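Local coordinates for protein cryptic loci regulator 2 (Schizosaccharomyces pombe 972h-, PDB 5IKJ) that acts upstream of histone deacetylases in the repressor complex SHREC to promote transcriptional silencing and proper nucleosome positioning at fission yeast heterochromatin, at residues Val18-Arg23 with Thr149-Tyr154; Ser176-Arg181 with Cys206-Gly211; Trp390-Cys395 with Phe411-Asp416; Cys426-Leu431 with Ser481-Cys486. All coordinates share one frame; numbering follows the deposited sequence.

Contact 1. Residues Val18-Arg23 with Thr149-Tyr154; sequences VWSDGR and TNYQLY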
loop_
_atom_site.group_PDB
_atom_site.type_symbol
_atom_site.label_atom_id
_atom_site.label_comp_id
_atom_site.label_asym_id
_atom_site.label_seq_id
_atom_site.Cartn_x
_atom_site.Cartn_y
_atom_site.Cartn_z
ATOM N N VAL A 18 25.575 6.603 -1.127
ATOM C CA VAL A 18 26.559 5.667 -0.593
ATOM C C VAL A 18 27.442 5.125 -1.711
ATOM O O VAL A 18 28.656 4.967 -1.538
ATOM C CB VAL A 18 25.849 4.537 0.175
ATOM C CG1 VAL A 18 26.814 3.398 0.492
ATOM C CG2 VAL A 18 25.238 5.080 1.458
ATOM N N TRP A 19 26.853 4.822 -2.867
ATOM C CA TRP A 19 27.598 4.272 -3.990
ATOM C C TRP A 19 27.107 4.913 -5.282
ATOM O O TRP A 19 26.025 5.503 -5.336
ATOM C CB TRP A 19 27.459 2.745 -4.066
ATOM C CG TRP A 19 26.265 2.281 -4.840
ATOM C CD1 TRP A 19 24.969 2.251 -4.415
ATOM C CD2 TRP A 19 26.261 1.768 -6.178
ATOM N NE1 TRP A 19 24.157 1.755 -5.407
ATOM C CE2 TRP A 19 24.926 1.452 -6.499
ATOM C CE3 TRP A 19 27.254 1.549 -7.136
ATOM C CZ2 TRP A 19 24.561 0.927 -7.738
ATOM C CZ3 TRP A 19 26.890 1.029 -8.365
ATOM C CH2 TRP A 19 25.555 0.724 -8.654
ATOM N N SER A 20 27.919 4.781 -6.329
ATOM C CA SER A 20 27.622 5.397 -7.613
ATOM C C SER A 20 28.207 4.550 -8.733
ATOM O O SER A 20 29.334 4.061 -8.630
ATOM C CB SER A 20 28.185 6.822 -7.691
ATOM O OG SER A 20 28.241 7.273 -9.033
ATOM N N ASP A 21 27.428 4.382 -9.801
ATOM C CA ASP A 21 27.887 3.720 -11.013
ATOM C C ASP A 21 28.488 4.697 -12.016
ATOM O O ASP A 21 28.810 4.295 -13.140
ATOM C CB ASP A 21 26.727 2.962 -11.667
ATOM C CG ASP A 21 25.670 3.891 -12.235
ATOM O OD1 ASP A 21 25.546 5.032 -11.738
ATOM O OD2 ASP A 21 24.962 3.483 -13.178
ATOM N N GLY A 22 28.651 5.962 -11.635
ATOM C CA GLY A 22 29.123 6.957 -12.579
ATOM C C GLY A 22 30.506 6.633 -13.109
ATOM O O GLY A 22 31.346 6.056 -12.416
ATOM N N ARG A 23 30.740 7.018 -14.363
ATOM C CA ARG A 23 32.024 6.823 -15.022
ATOM C C ARG A 23 32.505 8.168 -15.545
ATOM O O ARG A 23 31.848 8.778 -16.395
ATOM C CB ARG A 23 31.918 5.806 -16.162
ATOM C CG ARG A 23 31.478 4.426 -15.703
ATOM C CD ARG A 23 31.828 3.341 -16.711
ATOM N NE ARG A 23 33.017 2.590 -16.308
ATOM C CZ ARG A 23 34.186 2.586 -16.948
ATOM N NH1 ARG A 23 34.364 3.288 -18.060
ATOM N NH2 ARG A 23 35.189 1.862 -16.472
ATOM N N THR A 149 29.138 10.446 -7.255
ATOM C CA THR A 149 30.508 10.429 -7.752
ATOM C C THR A 149 30.543 10.129 -9.244
ATOM O O THR A 149 29.845 9.239 -9.732
ATOM C CB THR A 149 31.329 9.385 -6.984
ATOM O OG1 THR A 149 31.437 9.780 -5.610
ATOM C CG2 THR A 149 32.732 9.233 -7.576
ATOM N N ASN A 150 31.357 10.901 -9.964
ATOM C CA ASN A 150 31.639 10.753 -11.395
ATOM C C ASN A 150 30.505 11.236 -12.293
ATOM O O ASN A 150 30.554 10.986 -13.507
ATOM C CB ASN A 150 31.985 9.307 -11.770
ATOM C CG ASN A 150 33.383 8.915 -11.337
ATOM O OD1 ASN A 150 33.966 9.533 -10.447
ATOM N ND2 ASN A 150 33.934 7.889 -11.975
ATOM N N TYR A 151 29.496 11.918 -11.757
ATOM C CA TYR A 151 28.481 12.569 -12.575
ATOM C C TYR A 151 28.806 14.051 -12.711
ATOM O O TYR A 151 29.243 14.692 -11.751
ATOM C CB TYR A 151 27.084 12.390 -11.974
ATOM C CG TYR A 151 26.448 11.052 -12.289
ATOM C CD1 TYR A 151 26.756 9.920 -11.546
ATOM C CD2 TYR A 151 25.538 10.923 -13.331
ATOM C CE1 TYR A 151 26.178 8.697 -11.833
ATOM C CE2 TYR A 151 24.953 9.704 -13.625
ATOM C CZ TYR A 151 25.277 8.594 -12.873
ATOM O OH TYR A 151 24.700 7.376 -13.159
ATOM N N GLN A 152 28.589 14.590 -13.910
ATOM C CA GLN A 152 28.912 15.978 -14.219
ATOM C C GLN A 152 27.706 16.649 -14.859
ATOM O O GLN A 152 27.121 16.112 -15.805
ATOM C CB GLN A 152 30.126 16.066 -15.151
ATOM C CG GLN A 152 30.612 17.484 -15.413
ATOM C CD GLN A 152 31.143 18.161 -14.168
ATOM O OE1 GLN A 152 30.630 19.197 -13.744
ATOM N NE2 GLN A 152 32.181 17.582 -13.575
ATOM N N LEU A 153 27.341 17.818 -14.341
ATOM C CA LEU A 153 26.203 18.576 -14.838
ATOM C C LEU A 153 26.656 19.609 -15.865
ATOM O O LEU A 153 27.784 20.107 -15.818
ATOM C CB LEU A 153 25.482 19.269 -13.680
ATOM C CG LEU A 153 24.215 20.059 -14.009
ATOM C CD1 LEU A 153 23.093 19.131 -14.448
ATOM C CD2 LEU A 153 23.792 20.890 -12.808
ATOM N N TYR A 154 25.760 19.926 -16.799
ATOM C CA TYR A 154 26.066 20.862 -17.873
ATOM C C TYR A 154 24.823 21.664 -18.228
ATOM O O TYR A 154 23.693 21.203 -18.042
ATOM C CB TYR A 154 26.565 20.147 -19.135
ATOM C CG TYR A 154 27.859 19.390 -18.964
ATOM C CD1 TYR A 154 27.873 18.119 -18.405
ATOM C CD2 TYR A 154 29.064 19.938 -19.378
ATOM C CE1 TYR A 154 29.052 17.421 -18.255
ATOM C CE2 TYR A 154 30.250 19.248 -19.229
ATOM C CZ TYR A 154 30.239 17.989 -18.667
ATOM O OH TYR A 154 31.419 17.298 -18.517
#
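S20 OG is gripped from two directions: it donates to the carbonyl O of T149, 2.6 Å away, and accepts from the backbone N of G22 at 2.9 Å. The donated bond lies in the carbonyl plane on a lone pair of T149 O, while the accepted one closes an ST turn. A chi1 of 163° swings the hydroxyl across to the other segment, where it also meets the edge of the Y151 ring, in its plane. One residue on, D21 OD1 accepts a hydrogen bond from Y151 OH at 2.9 Å, on the syn side and 25° out of the carboxylate plane. The Y151 ring, thus tied at its hydroxyl, runs alongside the turn, with CE1 3.5 Å from G22 CA. N150 adds a weak bond from ND2 to G22 O, 3.2 Å long. The other carboxylate oxygen, D21 OD2, accepts from NE2 of H189, a zinc ligand, a second-shell bond that probably helps to orient the imidazole. The turn after strand 14-17 is thereby fastened to the loop leading into strand 152-156, the middle of a three-stranded antiparallel sheet, with Y151 touching L171 of strand 168-172 and H189 of helix 183-195.

Contact 2. Residues Ser176-Arg181 with Cys206-Gly211; sequences SGRPFR and CVLCSG. With ZN (zinc ion), chain C.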
loop_
_atom_site.group_PDB
_atom_site.type_symbol
_atom_site.label_atom_id
_atom_site.label_comp_id
_atom_site.label_asym_id
_atom_site.label_seq_id
_atom_site.Cartn_x
_atom_site.Cartn_y
_atom_site.Cartn_z
ATOM N N SER A 176 26.181 4.008 -19.975
ATOM C CA SER A 176 25.876 3.927 -21.399
ATOM C C SER A 176 26.569 5.014 -22.210
ATOM O O SER A 176 26.586 4.928 -23.443
ATOM C CB SER A 176 24.364 4.015 -21.619
ATOM O OG SER A 176 23.875 5.311 -21.313
ATOM N N GLY A 177 27.138 6.025 -21.555
ATOM C CA GLY A 177 27.736 7.143 -22.250
ATOM C C GLY A 177 26.765 8.230 -22.649
ATOM O O GLY A 177 27.188 9.219 -23.262
ATOM N N ARG A 178 25.474 8.086 -22.316
ATOM C CA ARG A 178 24.478 9.062 -22.714
ATOM C C ARG A 178 24.090 9.951 -21.538
ATOM O O ARG A 178 24.149 9.527 -20.381
ATOM C CB ARG A 178 23.229 8.364 -23.257
ATOM C CG ARG A 178 23.478 7.630 -24.558
ATOM C CD ARG A 178 22.238 6.920 -25.058
ATOM N NE ARG A 178 22.541 6.078 -26.211
ATOM C CZ ARG A 178 21.636 5.611 -27.064
ATOM N NH1 ARG A 178 20.352 5.912 -26.910
ATOM N NH2 ARG A 178 22.015 4.850 -28.080
ATOM N N PRO A 179 23.695 11.191 -21.811
ATOM C CA PRO A 179 23.297 12.095 -20.731
ATOM C C PRO A 179 21.843 11.920 -20.334
ATOM O O PRO A 179 21.007 11.466 -21.118
ATOM C CB PRO A 179 23.522 13.482 -21.345
ATOM C CG PRO A 179 23.251 13.269 -22.799
ATOM C CD PRO A 179 23.719 11.872 -23.117
ATOM N N PHE A 180 21.551 12.282 -19.087
ATOM C CA PHE A 180 20.182 12.550 -18.659
ATOM C C PHE A 180 19.875 13.999 -19.019
ATOM O O PHE A 180 20.462 14.923 -18.445
ATOM C CB PHE A 180 20.005 12.314 -17.160
ATOM C CG PHE A 180 20.050 10.866 -16.753
ATOM C CD1 PHE A 180 18.932 10.058 -16.883
ATOM C CD2 PHE A 180 21.204 10.319 -16.215
ATOM C CE1 PHE A 180 18.968 8.729 -16.497
ATOM C CE2 PHE A 180 21.246 8.991 -15.827
ATOM C CZ PHE A 180 20.128 8.196 -15.967
ATOM N N ARG A 181 18.966 14.202 -19.969
ATOM C CA ARG A 181 18.719 15.531 -20.512
ATOM C C ARG A 181 17.754 16.353 -19.669
ATOM O O ARG A 181 17.522 17.525 -19.986
ATOM C CB ARG A 181 18.198 15.415 -21.945
ATOM C CG ARG A 181 19.080 14.545 -22.823
ATOM C CD ARG A 181 18.799 14.757 -24.295
ATOM N NE ARG A 181 19.605 13.870 -25.129
ATOM C CZ ARG A 181 19.802 14.038 -26.433
ATOM N NH1 ARG A 181 19.260 15.068 -27.068
ATOM N NH2 ARG A 181 20.553 13.174 -27.102
ATOM N N CYS A 206 14.726 4.079 -15.162
ATOM C CA CYS A 206 15.162 5.264 -15.883
ATOM C C CYS A 206 15.301 4.966 -17.373
ATOM O O CYS A 206 15.386 3.812 -17.802
ATOM C CB CYS A 206 16.487 5.782 -15.322
ATOM S SG CYS A 206 17.960 5.169 -16.172
ATOM N N VAL A 207 15.342 6.038 -18.167
ATOM C CA VAL A 207 15.289 5.895 -19.619
ATOM C C VAL A 207 16.547 5.224 -20.148
ATOM O O VAL A 207 16.497 4.501 -21.151
ATOM C CB VAL A 207 15.077 7.267 -20.290
ATOM C CG1 VAL A 207 14.704 7.084 -21.757
ATOM C CG2 VAL A 207 14.006 8.077 -19.568
ATOM N N LEU A 208 17.692 5.441 -19.497
ATOM C CA LEU A 208 18.954 4.948 -20.035
ATOM C C LEU A 208 19.192 3.480 -19.703
ATOM O O LEU A 208 19.925 2.800 -20.430
ATOM C CB LEU A 208 20.110 5.807 -19.518
ATOM C CG LEU A 208 20.068 7.287 -19.913
ATOM C CD1 LEU A 208 21.285 8.019 -19.366
ATOM C CD2 LEU A 208 19.982 7.468 -21.424
ATOM N N CYS A 209 18.592 2.973 -18.627
ATOM C CA CYS A 209 18.676 1.552 -18.316
ATOM C C CYS A 209 17.541 0.752 -18.936
ATOM O O CYS A 209 17.717 -0.439 -19.219
ATOM C CB CYS A 209 18.663 1.334 -16.799
ATOM S SG CYS A 209 19.927 2.257 -15.894
ATOM N N SER A 210 16.384 1.379 -19.161
ATOM C CA SER A 210 15.191 0.671 -19.601
ATOM C C SER A 210 14.782 0.969 -21.035
ATOM O O SER A 210 14.031 0.181 -21.617
ATOM C CB SER A 210 14.011 1.006 -18.676
ATOM O OG SER A 210 14.248 0.533 -17.361
ATOM N N GLY A 211 15.249 2.069 -21.617
ATOM C CA GLY A 211 14.831 2.447 -22.953
ATOM C C GLY A 211 13.325 2.461 -23.123
ATOM O O GLY A 211 12.626 3.221 -22.447
HETATM ZN ZN ZN C . 18.840 3.777 -14.454
#
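C206, the N-cap of the short helix 207-210, sets its SG at the edge of the F180 ring, 3.7 Å from F180 CE1 and near the ring plane, a sulfur-aromatic contact. The same sulfur binds zinc at 2.4 Å and accepts from the backbone N of C209, so one thiolate joins metal, helix start and aromatic ring. L208 follows and carries most of the packing. Its CD1 sits over the centre of the F180 ring in a CH-pi contact, 3.6 Å from the centroid and 10° off the ring normal, and also lies 3.4 Å from R178 O; the other branch, CD2, rests 3.8 Å from R178 CB. C206 and C209 form the CxxC half of a zinc site of three cysteines and one histidine, completed by C204 and by H189 from helix 183-195, and the loop 176-181 lies against one side of it. Were F180 an alanine, L208 CD1 would probably lose the ring face it rests on, and a gap is likely to open beside C206 SG. C209 turns its own SG to the zinc, also at 2.4 Å. At the end of the helix, S210 N and G211 N bond back to C206 O and V207 O, and G211 leaves the helix with positive phi.

Contact 3. Residues Trp390-Cys395 with Phe411-Asp416; sequences WINDLC and FMYISD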
loop_
_atom_site.group_PDB
_atom_site.type_symbol
_atom_site.label_atom_id
_atom_site.label_comp_id
_atom_site.label_asym_id
_atom_site.label_seq_id
_atom_site.Cartn_x
_atom_site.Cartn_y
_atom_site.Cartn_z
ATOM N N TRP A 390 -5.159 -8.543 3.818
ATOM C CA TRP A 390 -3.792 -8.092 3.620
ATOM C C TRP A 390 -2.841 -8.815 4.563
ATOM O O TRP A 390 -3.248 -9.443 5.545
ATOM C CB TRP A 390 -3.644 -6.588 3.882
ATOM C CG TRP A 390 -4.399 -5.661 2.965
ATOM C CD1 TRP A 390 -5.655 -5.149 3.162
ATOM C CD2 TRP A 390 -3.930 -5.098 1.730
ATOM N NE1 TRP A 390 -5.996 -4.318 2.124
ATOM C CE2 TRP A 390 -4.958 -4.269 1.232
ATOM C CE3 TRP A 390 -2.747 -5.219 0.997
ATOM C CZ2 TRP A 390 -4.835 -3.569 0.031
ATOM C CZ3 TRP A 390 -2.629 -4.523 -0.196
ATOM C CH2 TRP A 390 -3.667 -3.708 -0.665
ATOM N N ILE A 391 -1.551 -8.702 4.250
ATOM C CA ILE A 391 -0.519 -8.923 5.251
ATOM C C ILE A 391 -0.578 -7.783 6.263
ATOM O O ILE A 391 -0.901 -6.637 5.923
ATOM C CB ILE A 391 0.874 -9.024 4.602
ATOM C CG1 ILE A 391 1.213 -7.735 3.843
ATOM C CG2 ILE A 391 0.936 -10.233 3.672
ATOM C CD1 ILE A 391 2.628 -7.686 3.290
ATOM N N ASN A 392 -0.274 -8.097 7.522
ATOM C CA ASN A 392 -0.351 -7.160 8.644
ATOM C C ASN A 392 -1.796 -6.937 9.067
ATOM O O ASN A 392 -2.065 -6.063 9.909
ATOM C CB ASN A 392 0.297 -5.811 8.312
ATOM C CG ASN A 392 0.704 -5.035 9.548
ATOM O OD1 ASN A 392 1.264 -5.595 10.490
ATOM N ND2 ASN A 392 0.422 -3.735 9.552
ATOM N N ASP A 393 -2.735 -7.699 8.516
ATOM C CA ASP A 393 -4.157 -7.545 8.778
ATOM C C ASP A 393 -4.595 -8.509 9.879
ATOM O O ASP A 393 -3.827 -9.355 10.343
ATOM C CB ASP A 393 -4.946 -7.788 7.487
ATOM C CG ASP A 393 -6.397 -7.368 7.590
ATOM O OD1 ASP A 393 -6.745 -6.616 8.527
ATOM O OD2 ASP A 393 -7.191 -7.791 6.726
ATOM N N LEU A 394 -5.849 -8.364 10.305
ATOM C CA LEU A 394 -6.452 -9.230 11.310
ATOM C C LEU A 394 -7.609 -9.988 10.676
ATOM O O LEU A 394 -8.495 -9.376 10.071
ATOM C CB LEU A 394 -6.944 -8.417 12.512
ATOM C CG LEU A 394 -5.943 -7.407 13.078
ATOM C CD1 LEU A 394 -6.594 -6.540 14.143
ATOM C CD2 LEU A 394 -4.717 -8.117 13.638
ATOM N N CYS A 395 -7.601 -11.315 10.815
ATOM C CA CYS A 395 -8.612 -12.154 10.190
ATOM C C CYS A 395 -9.082 -13.224 11.165
ATOM O O CYS A 395 -8.348 -13.640 12.065
ATOM C CB CYS A 395 -8.076 -12.822 8.914
ATOM S SG CYS A 395 -6.864 -14.136 9.216
ATOM N N PHE A 411 -8.617 -13.960 16.540
ATOM C CA PHE A 411 -8.169 -13.588 15.206
ATOM C C PHE A 411 -6.703 -13.958 15.044
ATOM O O PHE A 411 -5.974 -14.136 16.025
ATOM C CB PHE A 411 -8.369 -12.091 14.944
ATOM C CG PHE A 411 -7.688 -11.201 15.948
ATOM C CD1 PHE A 411 -6.326 -10.957 15.871
ATOM C CD2 PHE A 411 -8.413 -10.600 16.962
ATOM C CE1 PHE A 411 -5.701 -10.136 16.791
ATOM C CE2 PHE A 411 -7.792 -9.778 17.884
ATOM C CZ PHE A 411 -6.434 -9.546 17.797
ATOM N N MET A 412 -6.283 -14.072 13.788
ATOM C CA MET A 412 -4.875 -14.185 13.432
ATOM C C MET A 412 -4.360 -12.817 13.013
ATOM O O MET A 412 -5.007 -12.119 12.224
ATOM C CB MET A 412 -4.660 -15.190 12.298
ATOM C CG MET A 412 -3.266 -15.117 11.656
ATOM S SD MET A 412 -3.041 -16.209 10.244
ATOM C CE MET A 412 -2.932 -17.804 11.051
ATOM N N TYR A 413 -3.200 -12.440 13.540
ATOM C CA TYR A 413 -2.480 -11.248 13.092
ATOM C C TYR A 413 -1.541 -11.692 11.975
ATOM O O TYR A 413 -0.495 -12.293 12.228
ATOM C CB TYR A 413 -1.741 -10.609 14.261
ATOM C CG TYR A 413 -0.880 -9.413 13.917
ATOM C CD1 TYR A 413 -1.118 -8.649 12.781
ATOM C CD2 TYR A 413 0.179 -9.051 14.738
ATOM C CE1 TYR A 413 -0.322 -7.556 12.477
ATOM C CE2 TYR A 413 0.978 -7.966 14.444
ATOM C CZ TYR A 413 0.724 -7.221 13.313
ATOM O OH TYR A 413 1.524 -6.137 13.022
ATOM N N ILE A 414 -1.920 -11.393 10.733
ATOM C CA ILE A 414 -1.278 -12.004 9.575
ATOM C C ILE A 414 0.125 -11.441 9.402
ATOM O O ILE A 414 0.327 -10.220 9.371
ATOM C CB ILE A 414 -2.128 -11.783 8.314
ATOM C CG1 ILE A 414 -3.511 -12.419 8.486
ATOM C CG2 ILE A 414 -1.433 -12.365 7.085
ATOM C CD1 ILE A 414 -4.504 -12.028 7.408
ATOM N N SER A 415 1.101 -12.338 9.277
ATOM C CA SER A 415 2.482 -11.966 9.000
ATOM C C SER A 415 2.863 -12.136 7.540
ATOM O O SER A 415 3.679 -11.362 7.029
ATOM C CB SER A 415 3.437 -12.809 9.854
ATOM O OG SER A 415 3.321 -12.484 11.227
ATOM N N ASP A 416 2.292 -13.126 6.860
ATOM C CA ASP A 416 2.746 -13.500 5.531
ATOM C C ASP A 416 1.625 -14.250 4.827
ATOM O O ASP A 416 0.907 -15.033 5.455
ATOM C CB ASP A 416 4.006 -14.373 5.614
ATOM C CG ASP A 416 4.858 -14.295 4.363
ATOM O OD1 ASP A 416 4.312 -13.991 3.283
ATOM O OD2 ASP A 416 6.081 -14.538 4.461
#
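N392 N donates to I414 O at 2.9 Å, a bond that ties the type II turn from W390 to D393 to strand 411-419 just before the antiparallel pairing of strands 394-397 and 411-419 begins. Both segments lie in the Clr2 family region assigned to the SH3 clan. D393 O accepts from I414 N at 2.8 Å. The hydrogen-bonded pair C395 and M412 closes both its bonds, M412 N to C395 O and C395 N to M412 O, and L394 and Y413, next to it, form a non-hydrogen-bonded pair.

Among side chains, Y413 OH donates to N392 OD1 at 2.6 Å, tilted 21° from the amide's carbonyl plane; with CG of N392 turned opposite its main-chain N (chi1 -158°), the amide lies alongside the phenol, pointing the same way. N392 ND2 is taken by T235 OG1 and by an acidic side chain of the neighbouring protein chain. The buried D393 carboxylate makes salt bridges, OD1 with R462 and OD2 with R243, and OD1 also receives a weak bond from L394 N. D416 OD1 is hydrogen-bonded to H378.

Apolar contacts occur on both faces. L394 CD2 touches F411 CE1 and Y413 CD1, while on the other face C395 SG touches I414 CD1 at 3.6 Å, the same methyl that sits 3.4 Å from W390 O.

Contact 4. Residues Cys426-Leu431 with Ser481-Cys486; sequences CFQGSL and SVEYVC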
loop_
_atom_site.group_PDB
_atom_site.type_symbol
_atom_site.label_atom_id
_atom_site.label_comp_id
_atom_site.label_asym_id
_atom_site.label_seq_id
_atom_site.Cartn_x
_atom_site.Cartn_y
_atom_site.Cartn_z
ATOM N N CYS A 426 -1.401 -20.071 1.846
ATOM C CA CYS A 426 -1.196 -20.198 3.282
ATOM C C CYS A 426 -1.178 -18.828 3.943
ATOM O O CYS A 426 -0.586 -17.879 3.417
ATOM C CB CYS A 426 0.116 -20.926 3.595
ATOM S SG CYS A 426 0.273 -22.544 2.834
ATOM N N PHE A 427 -1.831 -18.738 5.099
ATOM C CA PHE A 427 -1.761 -17.570 5.968
ATOM C C PHE A 427 -0.877 -17.898 7.164
ATOM O O PHE A 427 -1.126 -18.881 7.869
ATOM C CB PHE A 427 -3.153 -17.163 6.455
ATOM C CG PHE A 427 -3.937 -16.345 5.469
ATOM C CD1 PHE A 427 -4.149 -16.796 4.178
ATOM C CD2 PHE A 427 -4.488 -15.133 5.850
ATOM C CE1 PHE A 427 -4.882 -16.041 3.278
ATOM C CE2 PHE A 427 -5.220 -14.376 4.958
ATOM C CZ PHE A 427 -5.418 -14.830 3.671
ATOM N N GLN A 428 0.144 -17.078 7.391
ATOM C CA GLN A 428 1.025 -17.221 8.544
ATOM C C GLN A 428 0.873 -15.999 9.435
ATOM O O GLN A 428 0.927 -14.863 8.949
ATOM C CB GLN A 428 2.487 -17.386 8.116
ATOM C CG GLN A 428 3.450 -17.580 9.284
ATOM C CD GLN A 428 4.900 -17.400 8.886
ATOM O OE1 GLN A 428 5.405 -18.095 8.004
ATOM N NE2 GLN A 428 5.577 -16.458 9.534
ATOM N N GLY A 429 0.689 -16.230 10.729
ATOM C CA GLY A 429 0.600 -15.128 11.669
ATOM C C GLY A 429 0.447 -15.641 13.084
ATOM O O GLY A 429 0.380 -16.849 13.333
ATOM N N SER A 430 0.397 -14.692 14.014
ATOM C CA SER A 430 0.207 -14.991 15.424
ATOM C C SER A 430 -1.277 -15.011 15.766
ATOM O O SER A 430 -2.086 -14.304 15.159
ATOM C CB SER A 430 0.930 -13.961 16.294
ATOM O OG SER A 430 0.660 -12.642 15.848
ATOM N N LEU A 431 -1.626 -15.829 16.755
ATOM C CA LEU A 431 -3.006 -16.031 17.171
ATOM C C LEU A 431 -3.260 -15.298 18.482
ATOM O O LEU A 431 -2.432 -15.341 19.397
ATOM C CB LEU A 431 -3.309 -17.523 17.336
ATOM C CG LEU A 431 -2.921 -18.402 16.142
ATOM C CD1 LEU A 431 -3.142 -19.871 16.464
ATOM C CD2 LEU A 431 -3.699 -18.001 14.896
ATOM N N SER A 481 7.899 -16.261 19.816
ATOM C CA SER A 481 8.900 -16.586 18.809
ATOM C C SER A 481 8.401 -17.553 17.742
ATOM O O SER A 481 9.129 -17.809 16.778
ATOM C CB SER A 481 10.151 -17.169 19.480
ATOM O OG SER A 481 9.858 -18.388 20.143
ATOM N N VAL A 482 7.194 -18.097 17.884
ATOM C CA VAL A 482 6.608 -18.944 16.855
ATOM C C VAL A 482 5.352 -18.264 16.327
ATOM O O VAL A 482 4.777 -17.376 16.959
ATOM C CB VAL A 482 6.276 -20.366 17.362
ATOM C CG1 VAL A 482 7.515 -21.031 17.944
ATOM C CG2 VAL A 482 5.142 -20.337 18.384
ATOM N N GLU A 483 4.940 -18.695 15.141
ATOM C CA GLU A 483 3.658 -18.335 14.559
ATOM C C GLU A 483 3.034 -19.607 14.002
ATOM O O GLU A 483 3.642 -20.680 14.029
ATOM C CB GLU A 483 3.819 -17.259 13.478
ATOM C CG GLU A 483 4.273 -15.911 14.022
ATOM C CD GLU A 483 4.644 -14.927 12.926
ATOM O OE1 GLU A 483 4.717 -15.343 11.750
ATOM O OE2 GLU A 483 4.866 -13.739 13.242
ATOM N N TYR A 484 1.811 -19.493 13.497
ATOM C CA TYR A 484 1.086 -20.645 12.984
ATOM C C TYR A 484 0.676 -20.410 11.539
ATOM O O TYR A 484 0.522 -19.269 11.091
ATOM C CB TYR A 484 -0.141 -20.949 13.849
ATOM C CG TYR A 484 0.221 -21.570 15.177
ATOM C CD1 TYR A 484 0.637 -20.783 16.242
ATOM C CD2 TYR A 484 0.164 -22.944 15.360
ATOM C CE1 TYR A 484 0.977 -21.347 17.455
ATOM C CE2 TYR A 484 0.501 -23.518 16.569
ATOM C CZ TYR A 484 0.908 -22.714 17.613
ATOM O OH TYR A 484 1.247 -23.278 18.822
ATOM N N VAL A 485 0.511 -21.511 10.810
ATOM C CA VAL A 485 0.204 -21.482 9.386
ATOM C C VAL A 485 -1.062 -22.293 9.161
ATOM O O VAL A 485 -1.119 -23.475 9.521
ATOM C CB VAL A 485 1.356 -22.044 8.537
ATOM C CG1 VAL A 485 1.034 -21.929 7.051
ATOM C CG2 VAL A 485 2.659 -21.327 8.859
ATOM N N CYS A 486 -2.071 -21.664 8.567
ATOM C CA CYS A 486 -3.280 -22.355 8.160
ATOM C C CYS A 486 -3.546 -22.073 6.691
ATOM O O CYS A 486 -3.130 -21.032 6.170
ATOM C CB CYS A 486 -4.492 -21.912 8.992
ATOM S SG CYS A 486 -5.023 -20.213 8.678
#
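Q428 reaches from strand 425-436 across to E483. Its CB lies near V485 CG2, 4.0 Å away, and CG, in the trans position (chi1 -178°), passes the same methyl at 3.9 Å while coming within 3.6 Å of E483 OE1. Beyond CG the chain stays extended: CD closes on E483 OE1 to 3.5 Å, and NE2 at the tip donates to that oxygen at 2.6 Å. The N-H points almost straight at the acceptor (160°), close to the amide plane, and OE1 is met nearly along its C-O axis. The two side chains cross at about a right angle. E483 comes from its own strand with CB 3.5 Å from G429 O, and its second oxygen, OE2, is held by S415 OG from strand 411-419, so the carboxylate spans three strands.

The strands pair antiparallel: F427 with C486 and G429 with Y484 are hydrogen-bonded pairs, each with two backbone bonds, and Q428 with V485 is the non-hydrogen-bonded pair between them. Strand 411-419 also pairs with 425-436, and there a classic beta bulge sets S415 and D416 opposite Q428. E483, Y484 and V485 also pair antiparallel with a strand of another protein chain, so the sheet runs on across the interface.

With a leucine at Q428, E483 OE1 would probably lack its amide donor and the carboxylate be less firmly fixed in rotation. At the ends of the pairing, C426 CB packs on V485 CG1 at 3.7 Å, and L431 CD1 meets the Y484 ring obliquely at CD1, 3.9 Å away.

The four contacts follow one another along the chain and fall into two groups. Contacts 1 and 2, with centres 13 Å apart, sit at the zinc-bearing end: strand 168-172 separates them in sequence, and helix 183-195 lies between the two segments of contact 2, its H189 meeting contact 1 while binding the metal of contact 2. Contacts 3 and 4, centres 9 Å apart, share one mixed sheet, where strands 411-419 and 425-436 are neighbours, joined by a probable hydrogen bond from S415 N to Q428 O at 2.6 Å. More than 40 Å separates the centres of the two groups. The protein thus keeps its zinc site well apart from the SH3-clan region; contacts 1, 3 and 4 all meet another protein chain.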